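Local coordinates for ancestral congerin Con-anc (PDB 3AJZ), which probably binds beta-galactosides as a reconstructed ancestral fish galectin, here holding a galactose-containing glycan, at residues I42-D47 / V107-R112; N57-N62 / I99-G104. One frame throughout, in Å; residues are numbered along the deposited sequence.

Contact 1: residues I42-D47 / V107-R112. With GAL (beta-D-galactopyranose), chain B.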
loop_
_atom_site.group_PDB
_atom_site.type_symbol
_atom_site.label_atom_id
_atom_site.label_comp_id
_atom_site.label_asym_id
_atom_site.label_seq_id
_atom_site.Cartn_x
_atom_site.Cartn_y
_atom_site.Cartn_z
ATOM N N ILE A 42 2.551 17.213 5.518
ATOM C CA ILE A 42 3.086 15.924 5.930
ATOM C C ILE A 42 3.181 16.031 7.445
ATOM O O ILE A 42 3.901 16.883 7.979
ATOM C CB ILE A 42 4.511 15.703 5.389
ATOM C CG1 ILE A 42 4.530 15.736 3.853
ATOM C CG2 ILE A 42 5.053 14.350 5.908
ATOM C CD1 ILE A 42 5.940 15.838 3.252
ATOM N N ALA A 43 2.442 15.187 8.147
ATOM C CA ALA A 43 2.421 15.228 9.607
ATOM C C ALA A 43 3.725 14.693 10.192
ATOM O O ALA A 43 4.224 15.171 11.228
ATOM C CB ALA A 43 1.200 14.420 10.153
ATOM N N LEU A 44 4.246 13.655 9.538
ATOM C CA LEU A 44 5.443 12.997 10.010
ATOM C C LEU A 44 6.288 12.643 8.805
ATOM O O LEU A 44 5.884 11.838 7.948
ATOM C CB LEU A 44 5.058 11.734 10.798
ATOM C CG LEU A 44 6.266 10.914 11.234
ATOM C CD1 LEU A 44 7.221 11.673 12.195
ATOM C CD2 LEU A 44 5.833 9.621 11.874
ATOM N N HIS A 45 7.458 13.288 8.714
ATOM C CA HIS A 45 8.485 13.034 7.710
ATOM C C HIS A 45 9.672 12.458 8.428
ATOM O O HIS A 45 10.204 13.073 9.352
ATOM C CB HIS A 45 8.866 14.369 7.060
ATOM C CG HIS A 45 10.094 14.328 6.192
ATOM N ND1 HIS A 45 10.129 13.766 4.927
ATOM C CD2 HIS A 45 11.314 14.913 6.371
ATOM C CE1 HIS A 45 11.319 13.988 4.382
ATOM N NE2 HIS A 45 12.061 14.666 5.243
ATOM N N ILE A 46 10.080 11.254 8.031
ATOM C CA ILE A 46 11.225 10.585 8.655
ATOM C C ILE A 46 12.241 10.415 7.555
ATOM O O ILE A 46 12.041 9.586 6.669
ATOM C CB ILE A 46 10.830 9.183 9.184
ATOM C CG1 ILE A 46 9.526 9.228 10.003
ATOM C CG2 ILE A 46 11.984 8.614 10.006
ATOM C CD1 ILE A 46 8.924 7.824 10.225
ATOM N N ASP A 47 13.307 11.208 7.585
ATOM C CA ASP A 47 14.304 11.205 6.509
ATOM C C ASP A 47 15.516 10.439 6.988
ATOM O O ASP A 47 16.206 10.876 7.918
ATOM C CB ASP A 47 14.692 12.649 6.125
ATOM C CG ASP A 47 15.177 12.769 4.695
ATOM O OD1 ASP A 47 14.827 11.902 3.860
ATOM O OD2 ASP A 47 15.912 13.731 4.413
ATOM N N VAL A 107 12.017 6.380 18.485
ATOM C CA VAL A 107 12.114 7.819 18.346
ATOM C C VAL A 107 10.716 8.366 18.605
ATOM O O VAL A 107 9.713 7.780 18.167
ATOM C CB VAL A 107 12.580 8.205 16.942
ATOM C CG1 VAL A 107 12.728 9.722 16.850
ATOM C CG2 VAL A 107 13.939 7.552 16.640
ATOM N N GLU A 108 10.642 9.466 19.353
ATOM C CA GLU A 108 9.376 10.189 19.533
ATOM C C GLU A 108 9.443 11.499 18.781
ATOM O O GLU A 108 10.494 12.146 18.717
ATOM C CB GLU A 108 9.092 10.454 21.012
ATOM C CG GLU A 108 8.788 9.143 21.740
ATOM C CD GLU A 108 8.388 9.333 23.186
ATOM O OE1 GLU A 108 8.080 10.474 23.627
ATOM O OE2 GLU A 108 8.364 8.303 23.883
ATOM N N PHE A 109 8.315 11.871 18.198
ATOM C CA PHE A 109 8.233 13.129 17.450
ATOM C C PHE A 109 6.851 13.722 17.720
ATOM O O PHE A 109 5.836 13.013 17.750
ATOM C CB PHE A 109 8.462 12.882 15.964
ATOM C CG PHE A 109 8.414 14.124 15.142
ATOM C CD1 PHE A 109 9.543 14.920 15.007
ATOM C CD2 PHE A 109 7.251 14.486 14.482
ATOM C CE1 PHE A 109 9.463 16.116 14.238
ATOM C CE2 PHE A 109 7.206 15.643 13.705
ATOM C CZ PHE A 109 8.316 16.437 13.606
ATOM N N PRO A 110 6.774 15.051 17.947
ATOM C CA PRO A 110 5.451 15.598 18.310
ATOM C C PRO A 110 4.345 15.493 17.218
ATOM O O PRO A 110 4.632 15.662 16.013
ATOM C CB PRO A 110 5.768 17.067 18.673
ATOM C CG PRO A 110 7.058 17.351 17.903
ATOM C CD PRO A 110 7.847 16.069 17.925
ATOM N N ASN A 111 3.117 15.209 17.661
ATOM C CA ASN A 111 1.948 15.206 16.779
ATOM C C ASN A 111 1.547 16.685 16.648
ATOM O O ASN A 111 0.648 17.182 17.319
ATOM C CB ASN A 111 0.830 14.331 17.390
ATOM C CG ASN A 111 -0.392 14.114 16.477
ATOM O OD1 ASN A 111 -1.215 13.198 16.744
ATOM N ND2 ASN A 111 -0.567 14.923 15.481
ATOM N N ARG A 112 2.254 17.374 15.770
ATOM C CA ARG A 112 2.192 18.858 15.765
ATOM C C ARG A 112 0.846 19.415 15.318
ATOM O O ARG A 112 0.498 20.530 15.713
ATOM C CB ARG A 112 3.337 19.444 14.922
ATOM C CG ARG A 112 4.706 19.284 15.563
ATOM C CD ARG A 112 5.845 19.621 14.602
ATOM N NE ARG A 112 7.133 19.728 15.258
ATOM C CZ ARG A 112 8.281 19.855 14.597
ATOM N NH1 ARG A 112 9.410 19.960 15.291
ATOM N NH2 ARG A 112 8.299 19.880 13.265
HETATM C C1 GAL B . 15.594 19.439 3.747
HETATM C C2 GAL B . 15.303 18.474 2.576
HETATM C C3 GAL B . 13.826 18.098 2.526
HETATM C C4 GAL B . 13.408 17.570 3.907
HETATM C C5 GAL B . 13.718 18.677 4.930
HETATM C C6 GAL B . 13.321 18.261 6.333
HETATM O O2 GAL B . 15.703 19.052 1.330
HETATM O O3 GAL B . 13.629 17.122 1.533
HETATM O O4 GAL B . 14.090 16.351 4.164
HETATM O O5 GAL B . 15.115 18.954 4.991
HETATM O O6 GAL B . 13.514 19.337 7.239
HETATM O O HOH W 1 2.613 17.085 12.455
#
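Phe-109 meets Leu-44 and Ala-43 across the gap between the two sheets of the galectin sandwich. Its side chain extends from strand 106-110 with CG trans to the backbone N (chi1 -179°), which carries the ring inward. CD2 of Phe-109 lies 3.6 Å from CD1 of Leu-44. The leucine methyl comes in obliquely to the ring, and the two side chains run past each other in opposite directions. At the ring edge, near its plane, CE2 of Phe-109 stands 3.9 Å from the carbonyl O of Ala-43. Pro-110 turns away from strand 42-49, but its CD covers one face of the Phe-109 ring, offset toward the rim. Arg-112 lays a face of its guanidinium over CZ of Phe-109. NH2 of the same group bonds to Ser-63 OG and Asn-62 OD1, and NH1 to Gln-71 O, so the group is fixed where it lies over the ring. The backbone N of Arg-112 gives a weak bond of 3.3 Å to a water, which donates to Ala-43 O at 2.8 Å. Next to Leu-44, His-45 belongs to the glycan pocket, with its NE2 2.8 Å from galactose O4 in a hydrogen bond. The sugar oxygen sits at the imidazole edge, near its plane. With ND1 bonded to Asn-34 OD1 as well, the ring is gripped at both nitrogens, which fixes its rotation. Asp-47 OD2 makes salt bridges to Arg-30 and Arg-49, both of which also bond the galactose. The segments are thus joined by apolar contact and one water, while His-45 bonds the sugar directly and Asp-47 holds two arginines that do.

Contact 2: residues N57-N62 / I99-G104. With GAL (beta-D-galactopyranose), chain B.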
loop_
_atom_site.group_PDB
_atom_site.type_symbol
_atom_site.label_atom_id
_atom_site.label_comp_id
_atom_site.label_asym_id
_atom_site.label_seq_id
_atom_site.Cartn_x
_atom_site.Cartn_y
_atom_site.Cartn_z
ATOM N N ASN A 57 24.597 9.404 8.324
ATOM C CA ASN A 57 23.949 8.389 9.152
ATOM C C ASN A 57 23.121 9.019 10.264
ATOM O O ASN A 57 23.286 8.733 11.446
ATOM C CB ASN A 57 24.986 7.392 9.698
ATOM C CG ASN A 57 25.804 6.760 8.591
ATOM O OD1 ASN A 57 25.274 6.367 7.563
ATOM N ND2 ASN A 57 27.109 6.692 8.788
ATOM N N THR A 58 22.187 9.870 9.852
ATOM C CA THR A 58 21.346 10.587 10.809
ATOM C C THR A 58 19.901 10.512 10.347
ATOM O O THR A 58 19.626 10.622 9.151
ATOM C CB THR A 58 21.766 12.071 10.883
ATOM O OG1 THR A 58 23.135 12.166 11.301
ATOM C CG2 THR A 58 20.917 12.849 11.872
ATOM N N ILE A 59 18.980 10.347 11.282
ATOM C CA ILE A 59 17.569 10.478 10.938
ATOM C C ILE A 59 17.207 11.918 11.198
ATOM O O ILE A 59 17.421 12.434 12.305
ATOM C CB ILE A 59 16.630 9.554 11.762
ATOM C CG1 ILE A 59 17.091 8.104 11.624
ATOM C CG2 ILE A 59 15.158 9.696 11.286
ATOM C CD1 ILE A 59 16.205 7.132 12.397
ATOM N N VAL A 60 16.627 12.571 10.189
ATOM C CA VAL A 60 16.074 13.914 10.361
ATOM C C VAL A 60 14.568 13.800 10.299
ATOM O O VAL A 60 14.021 13.285 9.318
ATOM C CB VAL A 60 16.610 14.858 9.276
ATOM C CG1 VAL A 60 15.911 16.215 9.378
ATOM C CG2 VAL A 60 18.141 14.976 9.433
ATOM N N LEU A 61 13.907 14.255 11.351
ATOM C CA LEU A 61 12.460 14.226 11.458
ATOM C C LEU A 61 11.910 15.639 11.331
ATOM O O LEU A 61 12.464 16.615 11.868
ATOM C CB LEU A 61 11.987 13.580 12.771
ATOM C CG LEU A 61 12.521 12.155 12.932
ATOM C CD1 LEU A 61 13.820 12.125 13.778
ATOM C CD2 LEU A 61 11.446 11.277 13.525
ATOM N N ASN A 62 10.803 15.767 10.632
ATOM C CA ASN A 62 10.144 17.048 10.513
ATOM C C ASN A 62 8.681 16.850 10.112
ATOM O O ASN A 62 8.173 15.735 9.967
ATOM C CB ASN A 62 10.922 17.931 9.538
ATOM C CG ASN A 62 10.755 19.436 9.817
ATOM O OD1 ASN A 62 9.961 19.850 10.666
ATOM N ND2 ASN A 62 11.542 20.254 9.102
ATOM N N ILE A 99 7.976 6.011 16.744
ATOM C CA ILE A 99 8.554 5.389 15.558
ATOM C C ILE A 99 9.469 4.266 16.045
ATOM O O ILE A 99 10.458 4.526 16.716
ATOM C CB ILE A 99 9.349 6.427 14.753
ATOM C CG1 ILE A 99 8.402 7.531 14.277
ATOM C CG2 ILE A 99 10.017 5.779 13.543
ATOM C CD1 ILE A 99 8.826 8.895 14.724
ATOM N N GLN A 100 9.111 3.035 15.720
ATOM C CA GLN A 100 9.874 1.879 16.181
ATOM C C GLN A 100 10.881 1.491 15.104
ATOM O O GLN A 100 10.493 1.106 13.983
ATOM C CB GLN A 100 8.916 0.711 16.466
ATOM C CG GLN A 100 9.586 -0.557 17.034
ATOM C CD GLN A 100 10.202 -0.291 18.364
ATOM O OE1 GLN A 100 9.498 -0.025 19.340
ATOM N NE2 GLN A 100 11.518 -0.294 18.407
ATOM N N LEU A 101 12.164 1.629 15.429
ATOM C CA LEU A 101 13.246 1.313 14.505
ATOM C C LEU A 101 13.572 -0.185 14.653
ATOM O O LEU A 101 13.260 -0.792 15.666
ATOM C CB LEU A 101 14.490 2.184 14.779
ATOM C CG LEU A 101 14.290 3.713 14.788
ATOM C CD1 LEU A 101 15.630 4.397 15.085
ATOM C CD2 LEU A 101 13.753 4.215 13.439
ATOM N N PRO A 102 14.144 -0.776 13.612
ATOM C CA PRO A 102 14.294 -2.235 13.622
ATOM C C PRO A 102 15.379 -2.735 14.551
ATOM O O PRO A 102 15.437 -3.945 14.798
ATOM C CB PRO A 102 14.607 -2.564 12.166
ATOM C CG PRO A 102 15.324 -1.315 11.653
ATOM C CD PRO A 102 14.576 -0.171 12.348
ATOM N N ASP A 103 16.179 -1.826 15.122
ATOM C CA ASP A 103 17.093 -2.226 16.206
ATOM C C ASP A 103 16.418 -2.193 17.566
ATOM O O ASP A 103 17.059 -2.407 18.585
ATOM C CB ASP A 103 18.370 -1.364 16.232
ATOM C CG ASP A 103 18.102 0.096 16.491
ATOM O OD1 ASP A 103 16.927 0.487 16.555
ATOM O OD2 ASP A 103 19.098 0.851 16.637
ATOM N N GLY A 104 15.139 -1.854 17.579
ATOM C CA GLY A 104 14.389 -1.780 18.822
ATOM C C GLY A 104 14.384 -0.386 19.447
ATOM O O GLY A 104 13.693 -0.162 20.440
HETATM C C1 GAL B . 15.594 19.439 3.747
HETATM C C2 GAL B . 15.303 18.474 2.576
HETATM C C3 GAL B . 13.826 18.098 2.526
HETATM C C4 GAL B . 13.408 17.570 3.907
HETATM C C5 GAL B . 13.718 18.677 4.930
HETATM C C6 GAL B . 13.321 18.261 6.333
HETATM O O2 GAL B . 15.703 19.052 1.330
HETATM O O3 GAL B . 13.629 17.122 1.533
HETATM O O4 GAL B . 14.090 16.351 4.164
HETATM O O5 GAL B . 15.115 18.954 4.991
HETATM O O6 GAL B . 13.514 19.337 7.239
#
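Ile-59, on strand 58-65, and Leu-101, just past the end of strand 96-100, reach toward each other tip to tip, with CD1 of Ile-59 3.9 Å from CD1 of Leu-101. The other leucine methyl, CD2 of Leu-101, is almost as near to the same CD1 of Ile-59, at 4.0 Å. The isoleucine tip therefore meets both branches of the leucine. Two residues on, Leu-61 repeats the arrangement with Ile-99. CD2 of Leu-61 is 3.7 Å from CD1 of Ile-99, again end against end. In Leu-61, CG lies trans to the carbonyl carbon (chi1 -57°), and the branch points across the gap. Asn-62 then serves the glycan pocket: its ND2 donates a nearly straight bond of 2.9 Å to galactose O6 (172°). The same ND2 also bonds to Gln-70 O, and the two bonds together hold the amide in place. From Leu-101 to Gly-104 the facing chain makes a type I turn that carries it out of the contact. Leu-101 O accepts from Gly-104 N and, on a lone pair in the carbonyl plane, from Gln-100 NE2 at 3.3 Å. Aliphatic side chains facing inward from both sheets, with sugar-binding residues on the outer side of one of them, are characteristic of the galectin beta-sandwich.

Overall arrangement
Contacts 1 and 2 join the same two sheets, with their centres 10 Å apart. Residues 57-62 and 99-104 are nested within the loop that contact 1 closes. Strands 42-49 and 58-65 are neighbours in one sheet; strands 96-100 and 106-110 are neighbours in the other. Probable backbone hydrogen bonds tie the contacts: His-45 N to Asn-62 O and Asp-47 N to Val-60 O, each 2.8 Å. Phe-109 also packs on contact 2, with CD1 3.6 Å from Leu-61 CB. Both contacts reach the galactose, whose other hydrogen-bonding partners include Glu-72 and Tyr-52. The interior between the sheets thus lies directly behind the glycan pocket.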